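Local coordinates for protein mediator of RNA polymerase II transcription subunit 18 (PDB 3C0T) that serves in the Mediator complex, a coactivator that conveys information from gene-specific regulatory proteins to the basal RNA polymerase II transcription machinery, at residues A[81-86]-A[95-100]; A[3-8]-A[166-171]; A[37-42]-A[56-61]. All blocks are in the same frame, centred on the assembly; numbering follows the deposited sequence.

Contact 1 (A[81-86]-A[95-100])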
loop_
_atom_site.group_PDB
_atom_site.type_symbol
_atom_site.label_atom_id
_atom_site.label_comp_id
_atom_site.label_asym_id
_atom_site.label_seq_id
_atom_site.Cartn_x
_atom_site.Cartn_y
_atom_site.Cartn_z
ATOM N N TYR A 81 8.870 -3.580 6.320
ATOM C CA TYR A 81 7.663 -4.336 6.590
ATOM C C TYR A 81 7.687 -5.816 6.251
ATOM O O TYR A 81 8.375 -6.265 5.334
ATOM C CB TYR A 81 6.473 -3.727 5.847
ATOM C CG TYR A 81 6.049 -2.346 6.289
ATOM C CD1 TYR A 81 6.726 -1.209 5.849
ATOM C CD2 TYR A 81 4.935 -2.174 7.113
ATOM C CE1 TYR A 81 6.298 0.066 6.211
ATOM C CE2 TYR A 81 4.500 -0.903 7.484
ATOM C CZ TYR A 81 5.183 0.211 7.029
ATOM O OH TYR A 81 4.746 1.473 7.387
ATOM N N LEU A 82 6.898 -6.561 7.015
ATOM C CA LEU A 82 6.702 -7.987 6.810
ATOM C C LEU A 82 5.182 -8.094 6.772
ATOM O O LEU A 82 4.509 -7.905 7.790
ATOM C CB LEU A 82 7.265 -8.813 7.971
ATOM C CG LEU A 82 8.767 -9.103 7.926
ATOM C CD1 LEU A 82 9.146 -9.950 9.136
ATOM C CD2 LEU A 82 9.121 -9.840 6.632
ATOM N N GLU A 83 4.637 -8.367 5.594
ATOM C CA GLU A 83 3.191 -8.466 5.457
ATOM C C GLU A 83 2.768 -9.901 5.189
ATOM O O GLU A 83 3.204 -10.521 4.221
ATOM C CB GLU A 83 2.716 -7.531 4.338
ATOM C CG GLU A 83 3.312 -6.125 4.467
ATOM C CD GLU A 83 2.853 -5.163 3.389
ATOM O OE1 GLU A 83 2.598 -5.607 2.249
ATOM O OE2 GLU A 83 2.765 -3.949 3.682
ATOM N N GLY A 84 1.926 -10.426 6.070
ATOM C CA GLY A 84 1.451 -11.785 5.914
ATOM C C GLY A 84 0.244 -11.849 5.003
ATOM O O GLY A 84 -0.236 -10.825 4.514
ATOM N N ASN A 85 -0.238 -13.063 4.760
ATOM C CA ASN A 85 -1.407 -13.271 3.917
ATOM C C ASN A 85 -2.629 -12.951 4.770
ATOM O O ASN A 85 -2.616 -13.181 5.983
ATOM C CB ASN A 85 -1.452 -14.725 3.450
ATOM C CG ASN A 85 -0.195 -15.134 2.691
ATOM O OD1 ASN A 85 0.188 -16.299 2.699
ATOM N ND2 ASN A 85 0.444 -14.177 2.028
ATOM N N SER A 86 -3.674 -12.402 4.155
ATOM C CA SER A 86 -4.877 -12.080 4.910
ATOM C C SER A 86 -5.557 -13.375 5.319
ATOM O O SER A 86 -5.349 -14.417 4.701
ATOM C CB SER A 86 -5.826 -11.222 4.071
ATOM O OG SER A 86 -6.055 -11.802 2.803
ATOM N N GLY A 95 -11.248 -7.395 5.815
ATOM C CA GLY A 95 -10.088 -8.260 5.767
ATOM C C GLY A 95 -9.158 -8.049 6.946
ATOM O O GLY A 95 -9.166 -6.987 7.570
ATOM N N ILE A 96 -8.365 -9.067 7.261
ATOM C CA ILE A 96 -7.397 -8.991 8.349
ATOM C C ILE A 96 -6.102 -9.673 7.918
ATOM O O ILE A 96 -6.128 -10.773 7.357
ATOM C CB ILE A 96 -7.885 -9.704 9.637
ATOM C CG1 ILE A 96 -9.189 -9.088 10.134
ATOM C CG2 ILE A 96 -6.830 -9.563 10.736
ATOM C CD1 ILE A 96 -9.686 -9.711 11.427
ATOM N N ARG A 97 -4.971 -9.021 8.170
ATOM C CA ARG A 97 -3.687 -9.605 7.827
ATOM C C ARG A 97 -2.628 -9.121 8.800
ATOM O O ARG A 97 -2.705 -8.002 9.307
ATOM C CB ARG A 97 -3.278 -9.235 6.403
ATOM C CG ARG A 97 -3.045 -7.766 6.213
ATOM C CD ARG A 97 -2.416 -7.484 4.881
ATOM N NE ARG A 97 -2.160 -6.057 4.733
ATOM C CZ ARG A 97 -1.349 -5.533 3.823
ATOM N NH1 ARG A 97 -0.709 -6.317 2.970
ATOM N NH2 ARG A 97 -1.174 -4.220 3.774
ATOM N N PRO A 98 -1.633 -9.970 9.092
ATOM C CA PRO A 98 -0.554 -9.604 10.015
ATOM C C PRO A 98 0.373 -8.598 9.339
ATOM O O PRO A 98 0.670 -8.724 8.150
ATOM C CB PRO A 98 0.162 -10.936 10.267
ATOM C CG PRO A 98 -0.853 -11.983 9.896
ATOM C CD PRO A 98 -1.529 -11.386 8.701
ATOM N N VAL A 99 0.822 -7.600 10.085
ATOM C CA VAL A 99 1.732 -6.603 9.541
ATOM C C VAL A 99 2.721 -6.200 10.619
ATOM O O VAL A 99 2.327 -5.743 11.689
ATOM C CB VAL A 99 0.995 -5.335 9.071
ATOM C CG1 VAL A 99 2.006 -4.240 8.737
ATOM C CG2 VAL A 99 0.148 -5.650 7.856
ATOM N N ASN A 100 4.006 -6.377 10.337
ATOM C CA ASN A 100 5.046 -6.017 11.289
ATOM C C ASN A 100 5.923 -4.952 10.669
ATOM O O ASN A 100 6.288 -5.036 9.495
ATOM C CB ASN A 100 5.860 -7.249 11.659
ATOM C CG ASN A 100 5.024 -8.293 12.370
ATOM O OD1 ASN A 100 4.541 -8.062 13.480
ATOM N ND2 ASN A 100 4.834 -9.442 11.731
HETATM O O HOH W 1 -0.234 -9.016 2.428
#

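Contact 2 (A[3-8]-A[166-171])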
loop_
_atom_site.group_PDB
_atom_site.type_symbol
_atom_site.label_atom_id
_atom_site.label_comp_id
_atom_site.label_asym_id
_atom_site.label_seq_id
_atom_site.Cartn_x
_atom_site.Cartn_y
_atom_site.Cartn_z
ATOM N N GLU A 3 -3.641 -5.731 10.792
ATOM C CA GLU A 3 -4.234 -4.715 9.933
ATOM C C GLU A 3 -5.625 -5.148 9.475
ATOM O O GLU A 3 -5.775 -6.187 8.831
ATOM C CB GLU A 3 -3.359 -4.451 8.696
ATOM C CG GLU A 3 -3.983 -3.432 7.733
ATOM C CD GLU A 3 -3.094 -3.096 6.540
ATOM O OE1 GLU A 3 -1.971 -2.598 6.748
ATOM O OE2 GLU A 3 -3.520 -3.328 5.389
ATOM N N LEU A 4 -6.639 -4.363 9.827
ATOM C CA LEU A 4 -8.007 -4.652 9.396
ATOM C C LEU A 4 -8.223 -3.682 8.228
ATOM O O LEU A 4 -7.869 -2.502 8.323
ATOM C CB LEU A 4 -9.007 -4.398 10.532
ATOM C CG LEU A 4 -8.831 -5.311 11.757
ATOM C CD1 LEU A 4 -7.670 -4.797 12.617
ATOM C CD2 LEU A 4 -10.122 -5.338 12.583
ATOM N N TYR A 5 -8.799 -4.161 7.128
ATOM C CA TYR A 5 -8.938 -3.287 5.974
ATOM C C TYR A 5 -10.081 -3.604 5.027
ATOM O O TYR A 5 -10.742 -4.628 5.138
ATOM C CB TYR A 5 -7.638 -3.347 5.176
ATOM C CG TYR A 5 -7.429 -4.718 4.570
ATOM C CD1 TYR A 5 -7.922 -5.019 3.297
ATOM C CD2 TYR A 5 -6.811 -5.739 5.299
ATOM C CE1 TYR A 5 -7.813 -6.302 2.766
ATOM C CE2 TYR A 5 -6.693 -7.034 4.777
ATOM C CZ TYR A 5 -7.200 -7.307 3.513
ATOM O OH TYR A 5 -7.125 -8.580 2.998
ATOM N N LEU A 6 -10.268 -2.704 4.068
ATOM C CA LEU A 6 -11.275 -2.834 3.023
ATOM C C LEU A 6 -10.619 -2.270 1.780
ATOM O O LEU A 6 -9.835 -1.321 1.865
ATOM C CB LEU A 6 -12.532 -2.031 3.360
ATOM C CG LEU A 6 -13.386 -2.596 4.496
ATOM C CD1 LEU A 6 -14.549 -1.657 4.780
ATOM C CD2 LEU A 6 -13.895 -3.984 4.106
ATOM N N LEU A 7 -10.919 -2.860 0.633
ATOM C CA LEU A 7 -10.340 -2.405 -0.618
ATOM C C LEU A 7 -11.408 -2.079 -1.654
ATOM O O LEU A 7 -12.485 -2.677 -1.670
ATOM C CB LEU A 7 -9.387 -3.465 -1.174
ATOM C CG LEU A 7 -7.968 -3.534 -0.602
ATOM C CD1 LEU A 7 -7.269 -4.751 -1.159
ATOM C CD2 LEU A 7 -7.191 -2.281 -0.967
ATOM N N GLY A 8 -11.092 -1.113 -2.510
ATOM C CA GLY A 8 -12.003 -0.694 -3.556
ATOM C C GLY A 8 -11.207 -0.139 -4.722
ATOM O O GLY A 8 -10.018 0.175 -4.584
ATOM N N ILE A 166 -6.524 2.883 -6.560
ATOM C CA ILE A 166 -6.908 1.904 -5.557
ATOM C C ILE A 166 -7.314 2.632 -4.287
ATOM O O ILE A 166 -6.637 3.571 -3.857
ATOM C CB ILE A 166 -5.742 0.933 -5.249
ATOM C CG1 ILE A 166 -5.445 0.082 -6.485
ATOM C CG2 ILE A 166 -6.088 0.034 -4.053
ATOM C CD1 ILE A 166 -4.283 -0.867 -6.310
ATOM N N LEU A 167 -8.436 2.210 -3.707
ATOM C CA LEU A 167 -8.939 2.795 -2.469
ATOM C C LEU A 167 -8.701 1.768 -1.376
ATOM O O LEU A 167 -9.331 0.710 -1.375
ATOM C CB LEU A 167 -10.440 3.083 -2.564
ATOM C CG LEU A 167 -10.911 4.533 -2.382
ATOM C CD1 LEU A 167 -12.409 4.531 -2.165
ATOM C CD2 LEU A 167 -10.241 5.190 -1.191
ATOM N N HIS A 168 -7.800 2.076 -0.449
ATOM C CA HIS A 168 -7.467 1.165 0.644
ATOM C C HIS A 168 -7.816 1.790 1.994
ATOM O O HIS A 168 -7.261 2.825 2.371
ATOM C CB HIS A 168 -5.971 0.832 0.590
ATOM C CG HIS A 168 -5.523 -0.165 1.615
ATOM N ND1 HIS A 168 -4.204 -0.540 1.759
ATOM C CD2 HIS A 168 -6.213 -0.866 2.545
ATOM C CE1 HIS A 168 -4.101 -1.427 2.732
ATOM N NE2 HIS A 168 -5.305 -1.641 3.227
ATOM N N VAL A 169 -8.743 1.164 2.714
ATOM C CA VAL A 169 -9.152 1.659 4.024
ATOM C C VAL A 169 -8.629 0.684 5.072
ATOM O O VAL A 169 -8.846 -0.527 4.965
ATOM C CB VAL A 169 -10.689 1.755 4.140
ATOM C CG1 VAL A 169 -11.070 2.400 5.472
ATOM C CG2 VAL A 169 -11.245 2.574 2.974
ATOM N N TYR A 170 -7.945 1.200 6.086
ATOM C CA TYR A 170 -7.381 0.322 7.093
ATOM C C TYR A 170 -7.145 0.974 8.442
ATOM O O TYR A 170 -7.206 2.194 8.591
ATOM C CB TYR A 170 -6.038 -0.241 6.606
ATOM C CG TYR A 170 -4.981 0.827 6.372
ATOM C CD1 TYR A 170 -4.941 1.554 5.180
ATOM C CD2 TYR A 170 -4.052 1.146 7.364
ATOM C CE1 TYR A 170 -4.003 2.578 4.985
ATOM C CE2 TYR A 170 -3.117 2.166 7.181
ATOM C CZ TYR A 170 -3.101 2.881 5.989
ATOM O OH TYR A 170 -2.203 3.923 5.819
ATOM N N THR A 171 -6.878 0.120 9.423
ATOM C CA THR A 171 -6.559 0.553 10.762
ATOM C C THR A 171 -5.701 -0.554 11.356
ATOM O O THR A 171 -5.798 -1.712 10.941
ATOM C CB THR A 171 -7.812 0.782 11.616
ATOM O OG1 THR A 171 -7.413 1.371 12.859
ATOM C CG2 THR A 171 -8.548 -0.524 11.878
#

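Contact 3 (A[37-42]-A[56-61])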
loop_
_atom_site.group_PDB
_atom_site.type_symbol
_atom_site.label_atom_id
_atom_site.label_comp_id
_atom_site.label_asym_id
_atom_site.label_seq_id
_atom_site.Cartn_x
_atom_site.Cartn_y
_atom_site.Cartn_z
ATOM N N VAL A 37 10.853 -0.966 -2.163
ATOM C CA VAL A 37 11.761 -1.948 -2.749
ATOM C C VAL A 37 11.518 -3.219 -1.932
ATOM O O VAL A 37 11.518 -3.192 -0.696
ATOM C CB VAL A 37 13.260 -1.513 -2.666
ATOM C CG1 VAL A 37 13.383 -0.035 -2.970
ATOM C CG2 VAL A 37 13.832 -1.822 -1.302
ATOM N N VAL A 38 11.277 -4.323 -2.623
ATOM C CA VAL A 38 11.000 -5.580 -1.952
ATOM C C VAL A 38 12.144 -6.576 -2.106
ATOM O O VAL A 38 12.711 -6.712 -3.186
ATOM C CB VAL A 38 9.692 -6.189 -2.506
ATOM C CG1 VAL A 38 9.351 -7.474 -1.772
ATOM C CG2 VAL A 38 8.560 -5.177 -2.379
ATOM N N TYR A 39 12.478 -7.259 -1.012
ATOM C CA TYR A 39 13.551 -8.255 -0.997
ATOM C C TYR A 39 13.031 -9.613 -0.567
ATOM O O TYR A 39 12.234 -9.727 0.365
ATOM C CB TYR A 39 14.673 -7.847 -0.041
ATOM C CG TYR A 39 15.572 -6.768 -0.582
ATOM C CD1 TYR A 39 15.187 -5.429 -0.546
ATOM C CD2 TYR A 39 16.804 -7.086 -1.151
ATOM C CE1 TYR A 39 16.008 -4.431 -1.063
ATOM C CE2 TYR A 39 17.633 -6.093 -1.674
ATOM C CZ TYR A 39 17.225 -4.772 -1.624
ATOM O OH TYR A 39 18.031 -3.785 -2.138
ATOM N N ARG A 40 13.494 -10.652 -1.245
ATOM C CA ARG A 40 13.061 -12.002 -0.924
ATOM C C ARG A 40 14.253 -12.806 -0.431
ATOM O O ARG A 40 15.400 -12.483 -0.745
ATOM C CB ARG A 40 12.486 -12.666 -2.171
ATOM C CG ARG A 40 13.520 -12.816 -3.252
ATOM C CD ARG A 40 12.952 -13.408 -4.507
ATOM N NE ARG A 40 14.016 -13.562 -5.492
ATOM C CZ ARG A 40 13.848 -14.067 -6.708
ATOM N NH1 ARG A 40 14.884 -14.167 -7.531
ATOM N NH2 ARG A 40 12.645 -14.471 -7.101
ATOM N N PRO A 41 13.996 -13.865 0.352
ATOM C CA PRO A 41 15.073 -14.712 0.877
ATOM C C PRO A 41 15.938 -15.245 -0.261
ATOM O O PRO A 41 15.420 -15.639 -1.303
ATOM C CB PRO A 41 14.310 -15.813 1.605
ATOM C CG PRO A 41 13.100 -15.079 2.118
ATOM C CD PRO A 41 12.692 -14.272 0.908
ATOM N N LYS A 42 17.250 -15.246 -0.057
ATOM C CA LYS A 42 18.203 -15.716 -1.067
ATOM C C LYS A 42 18.399 -17.237 -1.021
ATOM O O LYS A 42 17.439 -18.012 -1.095
ATOM C CB LYS A 42 19.553 -15.019 -0.854
ATOM C CG LYS A 42 20.522 -15.100 -2.021
ATOM C CD LYS A 42 21.863 -14.453 -1.662
ATOM C CE LYS A 42 21.700 -12.988 -1.259
ATOM N NZ LYS A 42 22.990 -12.343 -0.872
ATOM N N LEU A 56 10.959 -8.902 2.643
ATOM C CA LEU A 56 11.163 -7.614 3.293
ATOM C C LEU A 56 10.719 -6.510 2.350
ATOM O O LEU A 56 11.216 -6.399 1.227
ATOM C CB LEU A 56 12.645 -7.440 3.649
ATOM C CG LEU A 56 13.099 -7.707 5.092
ATOM C CD1 LEU A 56 12.073 -8.506 5.860
ATOM C CD2 LEU A 56 14.434 -8.433 5.061
ATOM N N ARG A 57 9.783 -5.694 2.817
ATOM C CA ARG A 57 9.244 -4.600 2.022
ATOM C C ARG A 57 9.707 -3.280 2.621
ATOM O O ARG A 57 9.268 -2.888 3.701
ATOM C CB ARG A 57 7.717 -4.717 2.013
ATOM C CG ARG A 57 7.269 -6.061 1.449
ATOM C CD ARG A 57 5.821 -6.436 1.758
ATOM N NE ARG A 57 5.561 -7.799 1.293
ATOM C CZ ARG A 57 5.439 -8.136 0.012
ATOM N NH1 ARG A 57 5.532 -7.210 -0.928
ATOM N NH2 ARG A 57 5.279 -9.406 -0.338
ATOM N N LEU A 58 10.615 -2.609 1.920
ATOM C CA LEU A 58 11.172 -1.352 2.394
ATOM C C LEU A 58 10.471 -0.144 1.809
ATOM O O LEU A 58 10.282 -0.041 0.596
ATOM C CB LEU A 58 12.666 -1.293 2.072
ATOM C CG LEU A 58 13.659 -2.076 2.953
ATOM C CD1 LEU A 58 12.982 -3.184 3.708
ATOM C CD2 LEU A 58 14.751 -2.643 2.052
ATOM N N CYS A 59 10.089 0.779 2.682
ATOM C CA CYS A 59 9.396 1.971 2.243
ATOM C C CYS A 59 10.108 3.245 2.652
ATOM O O CYS A 59 10.452 3.441 3.817
ATOM C CB CYS A 59 7.971 1.996 2.795
ATOM S SG CYS A 59 7.077 3.501 2.348
ATOM N N SER A 60 10.331 4.106 1.669
ATOM C CA SER A 60 10.970 5.381 1.907
ATOM C C SER A 60 10.019 6.476 1.452
ATOM O O SER A 60 9.451 6.407 0.358
ATOM C CB SER A 60 12.271 5.484 1.119
ATOM O OG SER A 60 12.735 6.819 1.119
ATOM N N ASN A 61 9.828 7.479 2.298
ATOM C CA ASN A 61 8.966 8.595 1.943
ATOM C C ASN A 61 9.793 9.536 1.065
ATOM O O ASN A 61 10.640 10.276 1.561
ATOM C CB ASN A 61 8.491 9.313 3.210
ATOM C CG ASN A 61 7.593 10.497 2.909
ATOM O OD1 ASN A 61 7.054 11.129 3.820
ATOM N ND2 ASN A 61 7.427 10.807 1.629
#

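Contact 1 (A[81-86]-A[95-100])
Arg97 reaches across to Gly84, Ser86 and Glu83, and its side chain is worth following outward. CB sits against the backbone of Ser86, 3.6 Å from Ser86 CA. CG then drops between the backbone N and the carbonyl carbon (chi1 64°), and the chain runs extended to NE, taking CD past Gly84 O at 4.0 Å. At the tip, NH1 makes a salt bridge of 3.5 Å to Glu83 OE1. The two side chains lie alongside each other and point the same way, but carboxylate and guanidinium planes are 57° apart, so this is no flat two-pronged pairing. A water at the guanidinium edge accepts from NH1 and donates to Gly84 O, tying the tip back to the neighbouring backbone. NH2 has its stronger partner elsewhere, in a salt bridge to Glu3 OE2.

The frame beneath is a beta hairpin of strands 78-83 and 95-104, part of the antiparallel barrel of Med18, with Arg97, Glu83 and Val99 turned to the interior. Leu82 and Asn100 form the antiparallel hydrogen-bonded pair, exchanging two backbone bonds, with their side chains on the opposite face from Glu83 and Val99. Next along, Gly84 N donates to Pro98 O at 3.0 Å; proline has no N-H to answer with, and its CD lies so near that a side chain on Gly84 would be crowded. Beyond it the regular pairing ends but the chains stay close, Ser86 CA meeting Ile96 O at 3.0 Å, and Ser86 OG turns to Leu207 N. At the far end Val99 CG1 meets the edge of the Tyr81 ring, 3.9 Å from CD2.

Contact 2 (A[3-8]-A[166-171])
His168 and Glu3 both set CG anti to the backbone N (chi1 -176° and 177°), which sends imidazole and carboxylate toward each other from opposite directions. This happens on the inner wall of an antiparallel beta barrel, where N-terminal strand 2-10 pairs with strand 165-173. Glu3 OE2 comes in at the edge of the imidazole, 3.3 Å from His168 NE2, with the two planes 53° apart; the Glu3 carboxylate has its salt bridge with Arg97 NH2. Tyr5 CB touches the same ring edge, 3.5 Å from NE2, and the Tyr5 ring stands almost perpendicular to the imidazole. Over one face lies Tyr170 CD1, 3.7 Å above the ring centre, and Leu7 CD2 packs on His168 CB. Cutting His168 back to an alanine is likely to leave Tyr170 CD1 and Tyr5 CB without the flat group they pack on, and a gap beside the Glu3 carboxylate.

The opposite face of the sheet carries Leu4, Leu6, Val169 and Thr171, with Leu4 and Thr171 packed against helix 179-196. Six backbone hydrogen bonds join the strands, in reciprocal pairs at Leu4-Thr171, Leu6-Val169 and Gly8-Leu167. In the last pair Leu167 N donates to Gly8 O at 2.7 Å from above the carbonyl plane.

Contact 3 (A[37-42]-A[56-61])
Leu58 fits between Val37 and Tyr39 on the outward face of the paired strands. Its CD2 lies 3.6 Å from Val37 CG2 and 3.8 Å from Tyr39 CE1, approaching that ring obliquely. The Val37 methyl is brought there by a chi1 of -41°, which places CG2 between the backbone N and the carbonyl carbon. On the inward face Val38 and Arg57 run side by side: Val38 CG1 lies over one face of the guanidinium, 3.9 Å from Arg57 NH1, so an apolar branch supports a charged group.

The backbones hold these positions. Val37 and Leu58 exchange hydrogen bonds, as do Tyr39 and Leu56, the bond from Tyr39 N to Leu56 O being short at 2.7 Å and fairly straight (166°). Leu56 O also receives a CA-H...O contact from Val38 CA at 3.3 Å.

Farther out, Tyr39 packs on helix 109-115, and Leu58 rests on Trp78 and Met80 of strand 78-83. Arg57 NH2 bonds to Pro52 O, and both terminal nitrogens of Arg57 also donate to the backbone of the chain of another protein, which fixes the guanidinium. This is the wall of a closed antiparallel beta barrel, consistent with the CYTH clan to which Med18 belongs: large apolar residues meet helices and loops outside, while a charged side chain looks inward.

In the fold
From the N terminus, strand 2-10 gains one neighbour in strand 95-104 and the other only in strand 165-173, so contact 2 closes a loop of nearly the whole chain. Contacts 3 and 1 both fall within it, in series: contact 3 joins the consecutive strands 27-41 and 56-61, and contact 1 then closes the hairpin of 78-83 and 95-104. None of them cross. Contact 1 bridges the other two, because strand 78-83 borders strand 56-61 (Tyr81 N to Arg57 O) and strand 95-104 borders strand 2-10 (Gly95 O to Tyr5 N). Contacts 2 and 3, with centres about 21 Å apart, sit on opposite sides of the chain's centre; strands 118-133 and 136-146 complete the ring between them.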